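Local coordinates for DUF269-containing protein (Cyanothece sp. ATCC 51142, PDB 3NJ2) that is of unknown molecular function but is associated with nitrogen fixation and belongs to the DUF269 family, at residues 85-93 with 134-144; 96-106 with 154-165. All blocks are in the same frame, centred on the assembly; numbering follows the deposited sequence.

Contact 1: 85-93 with 134-144; sequences TKLRILCYF and RSLRDAHRFGF
Ile89 lays its CG1 over one face of the Phe142 ring, 3.7 Å from the ring centroid and 19° off the normal, a CH-pi contact. From the same branch, Ile89 CD1 goes on to Ala139 CB at 4.0 Å, while CG2 turns to Leu136 CD1. With its CG anti to the backbone N (chi1 -176°), Phe142 also reaches Tyr92 one helical turn on: its CZ points at the Tyr92 face in an edge-to-face pair, centroids 5.5 Å apart and planes at 70°. Phe144 CZ meets Tyr92 CE1 at 3.7 Å, completing an aromatic cluster. Arg134 CD abuts the edge of the Phe93 ring, 3.9 Å from CZ.

Around Thr85 and Arg88 of helix 85-93 the polar links run through water, while Thr85 CG2 packs on Ala139 O and His140 O. One water links Thr85 OG1 to His140 O, 2.7 Å from each. A second donates to both His140 O and Phe142 O and accepts from Arg88 NH2, and a third joins Arg88 NE to Phe142 O, so both carbonyls, one in the 3-10 segment and one beyond it, are tied to the helix through water.

Asp82 OD2 accepts from Thr85 N, and His140 NE2 is hydrogen-bonded to Gly79 O. Helix 83-104 packs on the end of strand 129-136 and the loop after it, with Leu114 of strand 109-114 beside Ile89 and Leu150 of helix 147-167 against Tyr92 and Phe144.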
# COMPACT_ATOMS: atom_id res chain seq x y z
N THR B 85 11.31 -4.49 -12.21
CA THR B 85 10.00 -5.13 -12.40
C THR B 85 9.00 -4.42 -11.47
O THR B 85 7.86 -4.13 -11.88
CB THR B 85 10.04 -6.62 -12.05
OG1 THR B 85 10.88 -7.28 -13.01
CG2 THR B 85 8.61 -7.23 -12.28
N LYS B 86 9.41 -4.17 -10.22
CA LYS B 86 8.55 -3.43 -9.28
C LYS B 86 8.15 -2.04 -9.82
O LYS B 86 6.97 -1.66 -9.76
CB LYS B 86 9.18 -3.32 -7.91
CG LYS B 86 8.34 -2.60 -6.97
CD LYS B 86 8.98 -2.55 -5.60
CE LYS B 86 7.96 -2.07 -4.60
NZ LYS B 86 8.54 -2.30 -3.21
N LEU B 87 9.13 -1.37 -10.43
CA LEU B 87 8.90 -0.06 -11.06
C LEU B 87 7.96 -0.22 -12.27
O LEU B 87 7.08 0.66 -12.45
CB LEU B 87 10.29 0.57 -11.44
CG LEU B 87 10.07 2.00 -12.00
CD1 LEU B 87 9.35 3.02 -11.10
CD2 LEU B 87 11.46 2.59 -12.27
N ARG B 88 8.04 -1.29 -13.04
CA ARG B 88 7.02 -1.55 -14.11
C ARG B 88 5.64 -1.68 -13.54
O ARG B 88 4.73 -1.11 -14.09
CB ARG B 88 7.26 -2.79 -15.04
CG ARG B 88 8.45 -2.54 -16.01
CD ARG B 88 8.40 -3.50 -17.14
NE ARG B 88 8.53 -4.89 -16.61
CZ ARG B 88 9.70 -5.44 -16.27
NH1 ARG B 88 10.85 -4.76 -16.40
NH2 ARG B 88 9.75 -6.68 -15.78
N ILE B 89 5.48 -2.42 -12.46
CA ILE B 89 4.14 -2.55 -11.93
C ILE B 89 3.71 -1.20 -11.36
O ILE B 89 2.51 -0.85 -11.61
CB ILE B 89 4.16 -3.53 -10.74
CG1 ILE B 89 4.66 -4.86 -11.20
CG2 ILE B 89 2.72 -3.67 -10.10
CD1 ILE B 89 4.87 -5.89 -10.08
N LEU B 90 4.56 -0.39 -10.69
CA LEU B 90 4.16 0.94 -10.21
C LEU B 90 3.74 1.83 -11.38
O LEU B 90 2.67 2.46 -11.31
CB LEU B 90 5.32 1.53 -9.43
CG LEU B 90 5.15 2.61 -8.39
CD1 LEU B 90 3.94 2.34 -7.48
CD2 LEU B 90 6.44 2.53 -7.58
N CYS B 91 4.47 1.74 -12.49
CA CYS B 91 4.14 2.60 -13.63
C CYS B 91 2.85 2.24 -14.31
O CYS B 91 2.07 3.14 -14.71
CB CYS B 91 5.27 2.61 -14.66
SG CYS B 91 6.71 3.65 -14.08
N TYR B 92 2.53 0.94 -14.35
CA TYR B 92 1.23 0.44 -14.81
C TYR B 92 0.11 1.03 -14.00
O TYR B 92 -0.86 1.65 -14.57
CB TYR B 92 1.24 -1.10 -14.74
CG TYR B 92 -0.01 -1.78 -15.19
CD1 TYR B 92 -0.32 -1.93 -16.57
CD2 TYR B 92 -0.88 -2.33 -14.26
CE1 TYR B 92 -1.48 -2.61 -17.00
CE2 TYR B 92 -1.97 -3.03 -14.69
CZ TYR B 92 -2.27 -3.15 -16.06
OH TYR B 92 -3.41 -3.79 -16.43
N PHE B 93 0.21 0.95 -12.68
CA PHE B 93 -0.86 1.50 -11.85
C PHE B 93 -0.92 3.01 -11.85
O PHE B 93 -2.01 3.57 -11.71
CB PHE B 93 -0.93 0.81 -10.47
CG PHE B 93 -1.40 -0.63 -10.60
CD1 PHE B 93 -2.76 -0.88 -10.75
CD2 PHE B 93 -0.47 -1.74 -10.54
CE1 PHE B 93 -3.14 -2.13 -10.95
CE2 PHE B 93 -0.90 -3.04 -10.77
CZ PHE B 93 -2.25 -3.23 -10.97
N ARG B 134 -6.33 -4.07 -6.19
CA ARG B 134 -5.98 -5.29 -6.93
C ARG B 134 -4.99 -6.19 -6.17
O ARG B 134 -3.88 -5.79 -5.84
CB ARG B 134 -5.40 -4.91 -8.28
CG ARG B 134 -5.25 -6.07 -9.17
CD ARG B 134 -5.37 -5.57 -10.60
NE ARG B 134 -5.14 -6.68 -11.51
CZ ARG B 134 -6.10 -7.41 -12.07
NH1 ARG B 134 -7.39 -7.15 -11.84
NH2 ARG B 134 -5.75 -8.38 -12.90
N SER B 135 -5.39 -7.44 -5.94
CA SER B 135 -4.48 -8.45 -5.35
C SER B 135 -3.46 -8.89 -6.41
O SER B 135 -3.88 -9.25 -7.53
CB SER B 135 -5.35 -9.63 -4.98
OG SER B 135 -4.58 -10.66 -4.38
N LEU B 136 -2.17 -8.78 -6.06
CA LEU B 136 -1.01 -9.12 -6.87
C LEU B 136 -0.37 -10.42 -6.35
O LEU B 136 -0.26 -10.64 -5.14
CB LEU B 136 0.08 -8.04 -6.81
CG LEU B 136 -0.44 -6.67 -7.18
CD1 LEU B 136 0.70 -5.64 -6.98
CD2 LEU B 136 -1.09 -6.68 -8.56
N ARG B 137 -0.07 -11.33 -7.26
CA ARG B 137 0.54 -12.59 -6.89
C ARG B 137 1.63 -12.85 -7.95
O ARG B 137 1.46 -12.43 -9.15
CB ARG B 137 -0.53 -13.74 -6.77
CG ARG B 137 -1.11 -14.19 -8.02
CD ARG B 137 -2.13 -15.37 -7.83
NE ARG B 137 -2.50 -15.89 -9.13
CZ ARG B 137 -3.64 -16.50 -9.45
NH1 ARG B 137 -4.61 -16.70 -8.56
NH2 ARG B 137 -3.81 -16.91 -10.69
N ASP B 138 2.70 -13.57 -7.54
CA ASP B 138 3.78 -13.98 -8.51
C ASP B 138 4.27 -12.73 -9.23
O ASP B 138 4.46 -12.79 -10.45
CB ASP B 138 3.21 -14.99 -9.56
CG ASP B 138 2.60 -16.23 -8.87
OD1 ASP B 138 2.92 -16.44 -7.66
OD2 ASP B 138 1.80 -16.88 -9.51
N ALA B 139 4.47 -11.62 -8.46
CA ALA B 139 4.71 -10.31 -9.09
C ALA B 139 5.98 -10.31 -9.94
O ALA B 139 6.10 -9.57 -10.93
CB ALA B 139 4.79 -9.29 -8.07
N HIS B 140 6.94 -11.19 -9.62
CA HIS B 140 8.20 -11.26 -10.44
C HIS B 140 7.85 -11.53 -11.91
O HIS B 140 8.63 -11.13 -12.80
CB HIS B 140 9.10 -12.43 -9.96
CG HIS B 140 9.38 -12.43 -8.49
ND1 HIS B 140 8.41 -12.40 -7.49
CD2 HIS B 140 10.57 -12.39 -7.84
CE1 HIS B 140 9.01 -12.40 -6.30
NE2 HIS B 140 10.32 -12.36 -6.49
N ARG B 141 6.77 -12.28 -12.19
CA ARG B 141 6.30 -12.69 -13.54
C ARG B 141 5.36 -11.67 -14.23
O ARG B 141 4.67 -12.05 -15.18
CB ARG B 141 5.58 -14.00 -13.40
CG ARG B 141 6.52 -15.11 -12.86
CD ARG B 141 5.81 -16.48 -12.84
NE ARG B 141 6.76 -17.41 -12.22
CZ ARG B 141 6.42 -18.63 -11.79
NH1 ARG B 141 5.15 -19.03 -11.88
NH2 ARG B 141 7.36 -19.44 -11.32
N PHE B 142 5.29 -10.45 -13.64
CA PHE B 142 4.35 -9.40 -14.15
C PHE B 142 4.59 -9.24 -15.63
O PHE B 142 5.72 -9.04 -16.08
CB PHE B 142 4.58 -8.09 -13.43
CG PHE B 142 3.63 -7.04 -13.80
CD1 PHE B 142 2.30 -7.09 -13.35
CD2 PHE B 142 4.05 -6.03 -14.66
CE1 PHE B 142 1.41 -6.07 -13.70
CE2 PHE B 142 3.20 -5.01 -14.98
CZ PHE B 142 1.89 -5.06 -14.58
N GLY B 143 3.50 -9.21 -16.37
CA GLY B 143 3.63 -9.05 -17.83
C GLY B 143 2.39 -9.58 -18.54
O GLY B 143 1.45 -10.13 -17.89
N PHE B 144 2.36 -9.36 -19.87
CA PHE B 144 1.19 -9.65 -20.69
C PHE B 144 1.53 -10.34 -21.99
O PHE B 144 2.62 -10.13 -22.52
CB PHE B 144 0.44 -8.34 -21.02
CG PHE B 144 0.03 -7.54 -19.77
CD1 PHE B 144 -1.24 -7.66 -19.23
CD2 PHE B 144 0.99 -6.75 -19.08
CE1 PHE B 144 -1.55 -6.93 -18.04
CE2 PHE B 144 0.67 -6.06 -17.87
CZ PHE B 144 -0.61 -6.15 -17.39
O HOH W 1 11.11 -9.95 -12.75
O HOH W 2 8.30 -9.59 -15.20
O HOH W 3 6.76 -7.02 -17.39

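Contact 2: 96-106 with 154-165; sequences IAALIEKETGL and GTKLANAGIELV
Ile96 opens the contact with both branches: CD1 meets Leu157 CD1 at 3.9 Å, and CG2 lies against the backbone of Ala158, 3.8 Å from its CA. A turn later, Leu99 CB rests near Ala158 CB. Ile100 is a knob in a hole formed by Ala158, Gly161, Ile162 and Val165; its CD1 comes within 3.9 Å of Gly161 CA, where no side chain stands. The Ile100 and Ile162 side chains lie alongside, running opposite ways, with their CG1 atoms in contact. The axes of 96-104 and 154-165 approach to 8.8 Å and cross at -42°, a close packing to which Gly154, Ala158 and Gly161 add little bulk. Val131 of strand 129-136 touches Ile100 and Val165, and Phe36 of helix 35-46 touches Ile96 and Leu99. Glu103 CB touches Ile162 CD1 at 3.8 Å. Thr104 and Val165 meet tip to tip, CB 3.8 Å from CG1, and Thr104 CG2 touches Ile162 CG2. Thr104 OG1, set between its own N and carbonyl carbon (chi1 68°), turns back and donates to Ile100 O (2.7 Å), 43° out of the carbonyl plane and across it from Thr104 N. The hydroxyl also accepts from Leu106 N, an ST turn around Gly105 (positive phi). Leu106 CD2 then meets Val165 CG2.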
# COMPACT_ATOMS: atom_id res chain seq x y z
N ILE B 96 -2.81 4.02 -14.90
CA ILE B 96 -4.23 3.81 -14.72
C ILE B 96 -4.73 5.03 -13.90
O ILE B 96 -5.76 5.69 -14.27
CB ILE B 96 -4.46 2.47 -13.99
CG1 ILE B 96 -4.24 1.39 -14.98
CG2 ILE B 96 -6.01 2.46 -13.39
CD1 ILE B 96 -4.05 0.05 -14.29
N ALA B 97 -4.01 5.40 -12.86
CA ALA B 97 -4.38 6.48 -11.92
C ALA B 97 -4.43 7.81 -12.72
O ALA B 97 -5.34 8.61 -12.61
CB ALA B 97 -3.39 6.57 -10.81
N ALA B 98 -3.41 8.00 -13.58
CA ALA B 98 -3.41 9.28 -14.35
C ALA B 98 -4.61 9.46 -15.27
O ALA B 98 -5.06 10.56 -15.44
CB ALA B 98 -2.11 9.32 -15.12
N LEU B 99 -5.11 8.39 -15.88
CA LEU B 99 -6.28 8.43 -16.72
C LEU B 99 -7.55 8.67 -15.88
O LEU B 99 -8.44 9.43 -16.29
CB LEU B 99 -6.42 7.18 -17.57
CG LEU B 99 -5.39 7.09 -18.69
CD1 LEU B 99 -5.18 5.57 -19.05
CD2 LEU B 99 -5.73 8.05 -19.80
N ILE B 100 -7.65 8.03 -14.71
CA ILE B 100 -8.77 8.31 -13.78
C ILE B 100 -8.77 9.79 -13.44
O ILE B 100 -9.81 10.42 -13.52
CB ILE B 100 -8.66 7.38 -12.55
CG1 ILE B 100 -8.88 5.98 -13.02
CG2 ILE B 100 -9.78 7.80 -11.53
CD1 ILE B 100 -8.52 4.97 -11.86
N GLU B 101 -7.61 10.35 -13.09
CA GLU B 101 -7.49 11.73 -12.75
C GLU B 101 -7.86 12.62 -13.95
O GLU B 101 -8.63 13.57 -13.78
CB GLU B 101 -6.04 11.96 -12.27
CG GLU B 101 -5.78 13.26 -11.54
CD GLU B 101 -4.42 13.25 -10.79
OE1 GLU B 101 -3.97 12.28 -10.05
OE2 GLU B 101 -3.75 14.32 -10.91
N LYS B 102 -7.38 12.31 -15.16
CA LYS B 102 -7.69 13.11 -16.38
C LYS B 102 -9.19 13.14 -16.65
O LYS B 102 -9.77 14.19 -17.03
CB LYS B 102 -6.99 12.51 -17.61
CG LYS B 102 -5.55 12.90 -17.67
CD LYS B 102 -5.01 12.62 -19.02
CE LYS B 102 -3.79 13.49 -19.26
NZ LYS B 102 -2.88 12.75 -20.15
N GLU B 103 -9.87 12.03 -16.53
CA GLU B 103 -11.26 11.95 -16.98
C GLU B 103 -12.23 12.38 -15.90
O GLU B 103 -13.36 12.75 -16.21
CB GLU B 103 -11.56 10.50 -17.43
CG GLU B 103 -10.79 10.00 -18.68
CD GLU B 103 -11.41 10.48 -19.99
OE1 GLU B 103 -12.12 9.65 -20.62
OE2 GLU B 103 -11.29 11.72 -20.24
N THR B 104 -11.82 12.31 -14.64
CA THR B 104 -12.76 12.67 -13.53
C THR B 104 -12.39 13.93 -12.71
O THR B 104 -13.21 14.46 -11.97
CB THR B 104 -12.88 11.51 -12.50
OG1 THR B 104 -11.63 11.36 -11.80
CG2 THR B 104 -13.35 10.25 -13.17
N GLY B 105 -11.14 14.39 -12.77
CA GLY B 105 -10.66 15.44 -11.92
C GLY B 105 -10.21 15.01 -10.56
O GLY B 105 -9.58 15.80 -9.81
N LEU B 106 -10.43 13.71 -10.25
CA LEU B 106 -10.07 13.22 -8.86
C LEU B 106 -8.54 13.01 -8.74
O LEU B 106 -7.97 12.24 -9.47
CB LEU B 106 -10.79 11.86 -8.57
CG LEU B 106 -10.46 11.40 -7.14
CD1 LEU B 106 -11.02 12.31 -5.97
CD2 LEU B 106 -11.06 10.04 -6.94
N GLY B 154 -5.26 -2.65 -18.93
CA GLY B 154 -5.09 -1.30 -18.29
C GLY B 154 -6.30 -0.39 -18.55
O GLY B 154 -6.79 0.35 -17.63
N THR B 155 -6.85 -0.48 -19.77
CA THR B 155 -8.06 0.30 -20.13
C THR B 155 -9.27 -0.08 -19.27
O THR B 155 -9.92 0.78 -18.66
CB THR B 155 -8.37 0.22 -21.63
OG1 THR B 155 -7.27 0.76 -22.37
CG2 THR B 155 -9.58 1.05 -22.00
N LYS B 156 -9.48 -1.39 -19.17
CA LYS B 156 -10.59 -1.88 -18.29
C LYS B 156 -10.44 -1.40 -16.86
O LYS B 156 -11.46 -0.95 -16.24
CB LYS B 156 -10.64 -3.36 -18.35
CG LYS B 156 -11.90 -3.98 -17.68
CD LYS B 156 -11.90 -5.47 -18.01
CE LYS B 156 -11.46 -6.38 -16.85
NZ LYS B 156 -11.76 -7.87 -17.12
N LEU B 157 -9.23 -1.50 -16.25
CA LEU B 157 -9.13 -1.04 -14.90
C LEU B 157 -9.34 0.46 -14.75
O LEU B 157 -9.91 0.87 -13.78
CB LEU B 157 -7.72 -1.43 -14.29
CG LEU B 157 -7.54 -2.91 -14.08
CD1 LEU B 157 -6.08 -3.27 -13.83
CD2 LEU B 157 -8.48 -3.34 -12.88
N ALA B 158 -8.86 1.27 -15.71
CA ALA B 158 -9.06 2.65 -15.65
C ALA B 158 -10.58 2.99 -15.82
O ALA B 158 -11.06 3.82 -15.02
CB ALA B 158 -8.25 3.33 -16.76
N ASN B 159 -11.21 2.37 -16.81
CA ASN B 159 -12.69 2.53 -16.94
C ASN B 159 -13.39 2.20 -15.65
O ASN B 159 -14.26 2.94 -15.26
CB ASN B 159 -13.24 1.76 -18.10
CG ASN B 159 -12.63 2.21 -19.47
OD1 ASN B 159 -12.48 1.36 -20.33
ND2 ASN B 159 -12.28 3.49 -19.64
N ALA B 160 -13.06 1.10 -15.01
CA ALA B 160 -13.77 0.71 -13.79
C ALA B 160 -13.52 1.68 -12.65
O ALA B 160 -14.38 2.01 -11.83
CB ALA B 160 -13.32 -0.74 -13.40
N GLY B 161 -12.31 2.22 -12.59
CA GLY B 161 -12.05 3.25 -11.63
C GLY B 161 -12.86 4.49 -11.83
O GLY B 161 -13.38 5.08 -10.92
N ILE B 162 -12.95 4.89 -13.11
CA ILE B 162 -13.79 6.01 -13.49
C ILE B 162 -15.25 5.81 -13.08
O ILE B 162 -15.83 6.75 -12.56
CB ILE B 162 -13.62 6.35 -15.00
CG1 ILE B 162 -12.24 6.95 -15.18
CG2 ILE B 162 -14.66 7.40 -15.45
CD1 ILE B 162 -11.70 6.82 -16.63
N GLU B 163 -15.75 4.62 -13.33
CA GLU B 163 -17.16 4.30 -12.95
C GLU B 163 -17.33 4.45 -11.45
O GLU B 163 -18.34 5.01 -10.96
CB GLU B 163 -17.54 2.93 -13.40
CG GLU B 163 -17.79 2.71 -14.90
CD GLU B 163 -17.94 1.20 -15.22
OE1 GLU B 163 -17.89 0.32 -14.27
OE2 GLU B 163 -18.09 0.88 -16.43
N LEU B 164 -16.31 4.07 -10.68
CA LEU B 164 -16.42 4.22 -9.23
C LEU B 164 -16.47 5.65 -8.78
O LEU B 164 -17.29 5.97 -7.95
CB LEU B 164 -15.26 3.45 -8.52
CG LEU B 164 -15.38 1.96 -8.47
CD1 LEU B 164 -14.03 1.34 -8.01
CD2 LEU B 164 -16.51 1.55 -7.59
N VAL B 165 -15.61 6.51 -9.33
CA VAL B 165 -15.64 7.93 -8.97
C VAL B 165 -17.03 8.52 -9.35
O VAL B 165 -17.61 9.26 -8.54
CB VAL B 165 -14.59 8.75 -9.73
CG1 VAL B 165 -14.62 10.26 -9.32
CG2 VAL B 165 -13.22 8.20 -9.50

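Overall arrangement
Helix 83-104 carries the first segment of both contacts: its earlier turns serve contact 1 and its later turns contact 2, the centres lying 18 Å apart. The second segments follow in the same order, from the end of strand 129-136 and its loop to helix 147-167, so along the chain the segments alternate. The two contacts meet where Leu157 CD1 lies 4.0 Å from Arg134 CD and 3.8 Å from Tyr92 OH. The three-stranded antiparallel sheet 109-136 supplies strand residues 134-136 to contact 1 and, through Val131 and Val132, touches contact 2. Helix 83-104 thus touches the sheet and helix 147-167 in turn; all four segments belong to the DUF269 region of the chain.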